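Putative aminopeptidase (Leishmania major, PDB 5NTH) probably works as a manganese-dependent M17 leucyl aminopeptidase, trimming residues from the N-termini of peptides, and binds actinonin in its active site. Local coordinates at residues M100-P105 and S121-A126; V47-A52 and V64-P69. One frame throughout, in Å; residues are numbered along the deposited sequence.

Interaction 1: M100-P105 and S121-A126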
loop_
_atom_site.group_PDB
_atom_site.type_symbol
_atom_site.label_atom_id
_atom_site.label_comp_id
_atom_site.label_asym_id
_atom_site.label_seq_id
_atom_site.Cartn_x
_atom_site.Cartn_y
_atom_site.Cartn_z
ATOM N N MET A 100 -15.143 -42.491 -18.643
ATOM C CA MET A 100 -14.840 -41.128 -19.023
ATOM C C MET A 100 -13.783 -41.185 -20.127
ATOM O O MET A 100 -12.847 -41.977 -20.086
ATOM C CB MET A 100 -14.449 -40.311 -17.772
ATOM C CG MET A 100 -13.735 -38.988 -18.054
ATOM S SD MET A 100 -13.502 -37.824 -16.665
ATOM C CE MET A 100 -12.091 -36.853 -17.252
ATOM N N VAL A 101 -13.985 -40.360 -21.136
ATOM C CA VAL A 101 -13.192 -40.389 -22.330
ATOM C C VAL A 101 -12.669 -38.990 -22.603
ATOM O O VAL A 101 -13.478 -38.078 -22.853
ATOM C CB VAL A 101 -14.040 -40.800 -23.521
ATOM C CG1 VAL A 101 -13.318 -40.523 -24.848
ATOM C CG2 VAL A 101 -14.404 -42.268 -23.409
ATOM N N THR A 102 -11.332 -38.839 -22.633
ATOM C CA THR A 102 -10.707 -37.528 -22.759
ATOM C C THR A 102 -9.653 -37.490 -23.849
ATOM O O THR A 102 -8.658 -38.202 -23.810
ATOM C CB THR A 102 -10.101 -37.046 -21.411
ATOM O OG1 THR A 102 -11.122 -37.003 -20.406
ATOM C CG2 THR A 102 -9.521 -35.644 -21.535
ATOM N N ALA A 103 -9.869 -36.594 -24.801
ATOM C CA ALA A 103 -8.900 -36.313 -25.834
ATOM C C ALA A 103 -7.886 -35.270 -25.354
ATOM O O ALA A 103 -8.252 -34.216 -24.802
ATOM C CB ALA A 103 -9.601 -35.813 -27.069
ATOM N N LEU A 104 -6.613 -35.580 -25.588
ATOM C CA LEU A 104 -5.552 -34.664 -25.317
ATOM C C LEU A 104 -5.636 -33.564 -26.348
ATOM O O LEU A 104 -6.323 -33.713 -27.359
ATOM C CB LEU A 104 -4.198 -35.344 -25.388
ATOM C CG LEU A 104 -3.993 -36.550 -24.445
ATOM C CD1 LEU A 104 -2.740 -37.345 -24.834
ATOM C CD2 LEU A 104 -3.992 -36.169 -22.961
ATOM N N PRO A 105 -4.958 -32.431 -26.080
ATOM C CA PRO A 105 -5.010 -31.312 -27.018
ATOM C C PRO A 105 -4.293 -31.567 -28.337
ATOM O O PRO A 105 -3.322 -32.367 -28.419
ATOM C CB PRO A 105 -4.331 -30.172 -26.244
ATOM C CG PRO A 105 -4.462 -30.561 -24.801
ATOM C CD PRO A 105 -4.245 -32.037 -24.843
ATOM N N SER A 121 -2.734 -35.539 -16.455
ATOM C CA SER A 121 -2.974 -35.209 -15.056
ATOM C C SER A 121 -4.335 -34.522 -14.815
ATOM O O SER A 121 -5.051 -34.893 -13.882
ATOM C CB SER A 121 -1.805 -34.388 -14.511
ATOM O OG SER A 121 -0.770 -35.271 -14.099
ATOM N N GLU A 122 -4.698 -33.548 -15.643
ATOM C CA GLU A 122 -6.002 -32.901 -15.505
ATOM C C GLU A 122 -7.112 -33.911 -15.711
ATOM O O GLU A 122 -8.121 -33.858 -15.029
ATOM C CB GLU A 122 -6.196 -31.730 -16.475
ATOM C CG GLU A 122 -5.405 -30.465 -16.116
ATOM C CD GLU A 122 -5.521 -29.326 -17.149
ATOM O OE1 GLU A 122 -6.307 -29.444 -18.128
ATOM O OE2 GLU A 122 -4.821 -28.299 -16.971
ATOM N N ALA A 123 -6.926 -34.834 -16.643
ATOM C CA ALA A 123 -7.971 -35.771 -16.980
ATOM C C ALA A 123 -8.118 -36.857 -15.916
ATOM O O ALA A 123 -9.256 -37.225 -15.541
ATOM C CB ALA A 123 -7.686 -36.388 -18.318
ATOM N N VAL A 124 -6.987 -37.371 -15.430
ATOM C CA VAL A 124 -6.992 -38.295 -14.298
ATOM C C VAL A 124 -7.723 -37.679 -13.100
ATOM O O VAL A 124 -8.685 -38.245 -12.610
ATOM C CB VAL A 124 -5.570 -38.741 -13.910
ATOM C CG1 VAL A 124 -5.538 -39.429 -12.552
ATOM C CG2 VAL A 124 -5.031 -39.697 -14.964
ATOM N N ALA A 125 -7.300 -36.497 -12.681
ATOM C CA ALA A 125 -7.807 -35.863 -11.474
ATOM C C ALA A 125 -9.294 -35.760 -11.454
ATOM O O ALA A 125 -9.901 -35.949 -10.419
ATOM C CB ALA A 125 -7.223 -34.464 -11.340
ATOM N N ALA A 126 -9.857 -35.422 -12.605
ATOM C CA ALA A 126 -11.281 -35.262 -12.760
ATOM C C ALA A 126 -12.038 -36.611 -12.753
ATOM O O ALA A 126 -13.219 -36.656 -12.466
ATOM C CB ALA A 126 -11.576 -34.501 -14.041
#

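Interaction 2: V47-A52 and V64-P69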
loop_
_atom_site.group_PDB
_atom_site.type_symbol
_atom_site.label_atom_id
_atom_site.label_comp_id
_atom_site.label_asym_id
_atom_site.label_seq_id
_atom_site.Cartn_x
_atom_site.Cartn_y
_atom_site.Cartn_z
ATOM N N VAL A 47 -13.565 -46.232 -15.298
ATOM C CA VAL A 47 -12.614 -46.325 -16.379
ATOM C C VAL A 47 -12.407 -44.960 -16.996
ATOM O O VAL A 47 -13.358 -44.264 -17.284
ATOM C CB VAL A 47 -13.085 -47.292 -17.476
ATOM C CG1 VAL A 47 -12.017 -47.443 -18.535
ATOM C CG2 VAL A 47 -13.363 -48.653 -16.909
ATOM N N LEU A 48 -11.144 -44.615 -17.218
ATOM C CA LEU A 48 -10.769 -43.438 -17.950
ATOM C C LEU A 48 -9.951 -43.832 -19.184
ATOM O O LEU A 48 -9.003 -44.628 -19.108
ATOM C CB LEU A 48 -9.955 -42.506 -17.057
ATOM C CG LEU A 48 -9.251 -41.348 -17.778
ATOM C CD1 LEU A 48 -10.232 -40.319 -18.345
ATOM C CD2 LEU A 48 -8.261 -40.688 -16.842
ATOM N N LEU A 49 -10.304 -43.222 -20.304
ATOM C CA LEU A 49 -9.616 -43.427 -21.538
ATOM C C LEU A 49 -9.144 -42.074 -22.004
ATOM O O LEU A 49 -9.945 -41.139 -22.134
ATOM C CB LEU A 49 -10.557 -44.038 -22.564
ATOM C CG LEU A 49 -9.969 -44.185 -23.968
ATOM C CD1 LEU A 49 -8.660 -44.971 -23.968
ATOM C CD2 LEU A 49 -11.025 -44.838 -24.838
ATOM N N VAL A 50 -7.842 -41.970 -22.264
ATOM C CA VAL A 50 -7.248 -40.689 -22.552
ATOM C C VAL A 50 -6.149 -40.870 -23.555
ATOM O O VAL A 50 -5.254 -41.710 -23.381
ATOM C CB VAL A 50 -6.749 -39.976 -21.281
ATOM C CG1 VAL A 50 -5.789 -40.840 -20.463
ATOM C CG2 VAL A 50 -6.100 -38.658 -21.648
ATOM N N GLY A 51 -6.229 -40.067 -24.610
ATOM C CA GLY A 51 -5.216 -40.084 -25.635
ATOM C C GLY A 51 -5.455 -39.049 -26.696
ATOM O O GLY A 51 -6.510 -38.426 -26.754
ATOM N N ALA A 52 -4.431 -38.863 -27.521
ATOM C CA ALA A 52 -4.532 -38.147 -28.790
ATOM C C ALA A 52 -5.794 -38.555 -29.524
ATOM O O ALA A 52 -6.096 -39.743 -29.592
ATOM C CB ALA A 52 -3.322 -38.484 -29.659
ATOM N N VAL A 64 -10.416 -53.281 -26.452
ATOM C CA VAL A 64 -10.348 -53.034 -25.029
ATOM C C VAL A 64 -11.658 -53.585 -24.478
ATOM O O VAL A 64 -12.713 -53.501 -25.100
ATOM C CB VAL A 64 -10.112 -51.549 -24.655
ATOM C CG1 VAL A 64 -8.906 -50.968 -25.392
ATOM C CG2 VAL A 64 -11.340 -50.701 -24.924
ATOM N N LEU A 65 -11.556 -54.141 -23.291
ATOM C CA LEU A 65 -12.565 -54.984 -22.739
ATOM C C LEU A 65 -13.819 -54.240 -22.269
ATOM O O LEU A 65 -14.816 -54.862 -21.883
ATOM C CB LEU A 65 -11.931 -55.719 -21.568
ATOM C CG LEU A 65 -12.685 -56.926 -21.030
ATOM C CD1 LEU A 65 -12.942 -57.943 -22.153
ATOM C CD2 LEU A 65 -11.892 -57.552 -19.881
ATOM N N PHE A 66 -13.795 -52.913 -22.302
ATOM C CA PHE A 66 -14.953 -52.110 -21.934
ATOM C C PHE A 66 -15.557 -51.490 -23.194
ATOM O O PHE A 66 -16.367 -50.562 -23.111
ATOM C CB PHE A 66 -14.561 -51.037 -20.888
ATOM C CG PHE A 66 -13.563 -50.055 -21.383
ATOM C CD1 PHE A 66 -13.945 -49.007 -22.207
ATOM C CD2 PHE A 66 -12.232 -50.209 -21.088
ATOM C CE1 PHE A 66 -13.016 -48.118 -22.719
ATOM C CE2 PHE A 66 -11.293 -49.324 -21.592
ATOM C CZ PHE A 66 -11.682 -48.269 -22.404
ATOM N N TYR A 67 -15.180 -51.986 -24.369
ATOM C CA TYR A 67 -15.771 -51.439 -25.596
ATOM C C TYR A 67 -17.188 -51.898 -25.595
ATOM O O TYR A 67 -17.473 -53.007 -25.160
ATOM C CB TYR A 67 -15.109 -51.911 -26.875
ATOM C CG TYR A 67 -15.349 -50.962 -28.035
ATOM C CD1 TYR A 67 -14.642 -49.766 -28.115
ATOM C CD2 TYR A 67 -16.268 -51.260 -29.071
ATOM C CE1 TYR A 67 -14.831 -48.880 -29.166
ATOM C CE2 TYR A 67 -16.456 -50.380 -30.144
ATOM C CZ TYR A 67 -15.732 -49.185 -30.172
ATOM O OH TYR A 67 -15.852 -48.263 -31.186
ATOM N N CYS A 68 -18.067 -51.014 -26.034
ATOM C CA CYS A 68 -19.500 -51.286 -26.127
ATOM C C CYS A 68 -20.105 -50.085 -26.852
ATOM O O CYS A 68 -19.387 -49.120 -27.144
ATOM C CB CYS A 68 -20.122 -51.505 -24.749
ATOM S SG CYS A 68 -19.994 -50.053 -23.706
ATOM N N PRO A 69 -21.402 -50.149 -27.193
ATOM C CA PRO A 69 -21.947 -49.090 -28.057
ATOM C C PRO A 69 -21.958 -47.680 -27.439
ATOM O O PRO A 69 -21.685 -46.722 -28.158
ATOM C CB PRO A 69 -23.372 -49.573 -28.335
ATOM C CG PRO A 69 -23.277 -51.041 -28.205
ATOM C CD PRO A 69 -22.381 -51.234 -27.022
#

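Interaction 1: M100-P105 and S121-A126
Met100 and Thr102 of strand 97-103 pack against Ala123 and Ala126 of helix 117-127, a small helix-on-sheet contact in the N-terminal domain that no hydrogen bond bridges. The axes of strand 100-103 and helix 121-126 come within 9.5 Å of each other and run nearly antiparallel, at 165°. Met100 reaches across with its terminal methyl: CG stands anti to the backbone N (chi1 164°) and the chain stays extended beyond it, carrying CE up to the helix. There CE abuts the backbone oxygen of Ala123, with Met100 CE to Ala123 O at 3.3 Å, and rests on the methyl of Ala126, with Met100 CE to Ala126 CB at 4.0 Å. Two residues along, Thr102 offers its methyl branch, CG2 lying 3.8 Å from Ala123 CB. The hydroxyl branch serves the sheet instead, since Thr102 OG1 is hydrogen-bonded to Thr83 OG1. The small alanine side chains allow a close approach, the nearest CA atoms, of Thr102 and Ala123, being 6.6 Å apart. Leu48 of the adjoining strand 46-51 touches both Met100 and Thr102 and continues the apolar surface. Strand 97-103, this helix and the parallel strand 137-142 form a beta-alpha-beta crossover that passes over strand 46-51, as in the macro-domain fold.

Interaction 2: V47-A52 and V64-P69
Val64 O accepts a 3.0 Å hydrogen bond from Tyr67 N, closing the type I beta turn 64-67 whose third residue, Phe66, packs against Val47 and Leu49 of strand 46-51. The contact across the two segments is itself wholly apolar. Val47 CG1 sits over one face of the Phe66 ring in a CH-pi arrangement: the methyl is 3.8 Å from the ring centroid and only 18° off the normal. It is displaced toward the CD2-CE2 side, with Val47 CG1 to Phe66 CE2 at 3.7 Å. Because CG1 is anti to the backbone N of Val47 (chi1 -176°), this branch rather than CG2 meets the ring. Leu49 comes in differently, at the ring edge near its plane, where its CD2 lies 4.3 Å from Phe66 CZ. The opposite face of the ring is occupied from within the turn by Val64 CG2, 3.5 Å above the plane and likewise offset toward the rim, so two valine methyls sandwich the phenyl group. Strand 46-51 is an inner strand of the mixed sheet of this macro-like domain, and the turn belongs to the connection that leaves it through helices 53-57 and 69-77 on the way to strand 83-88. Tyr140 of the adjacent strand 137-142 adds an edge-to-face ring contact to Phe66 and also touches Val47 and Leu49. Directly after the turn, Cys68 takes the N-cap position of helix 69-77, while Pro69 packs on Tyr96 of a second subunit.

The two contacts lie on opposite faces of one mixed sheet in the N-terminal domain, their centres 12 Å apart. Along the chain they follow one another without overlap, both segments of interaction 2 preceding those of interaction 1. Strands 46-51 and 97-103 are parallel neighbours, joined by probable backbone hydrogen bonds: Thr102 N to Leu49 O is 2.7 Å, and Leu49 N to Met100 O is 2.8 Å. Val47 and Leu49 face the turn 64-67, whereas Leu48 faces helix 117-127 together with Met100 and Thr102. The sheet is thus packed on both sides in a three-layer alpha/beta domain. Both contacts are away from the manganese and actinonin sites of the catalytic domain.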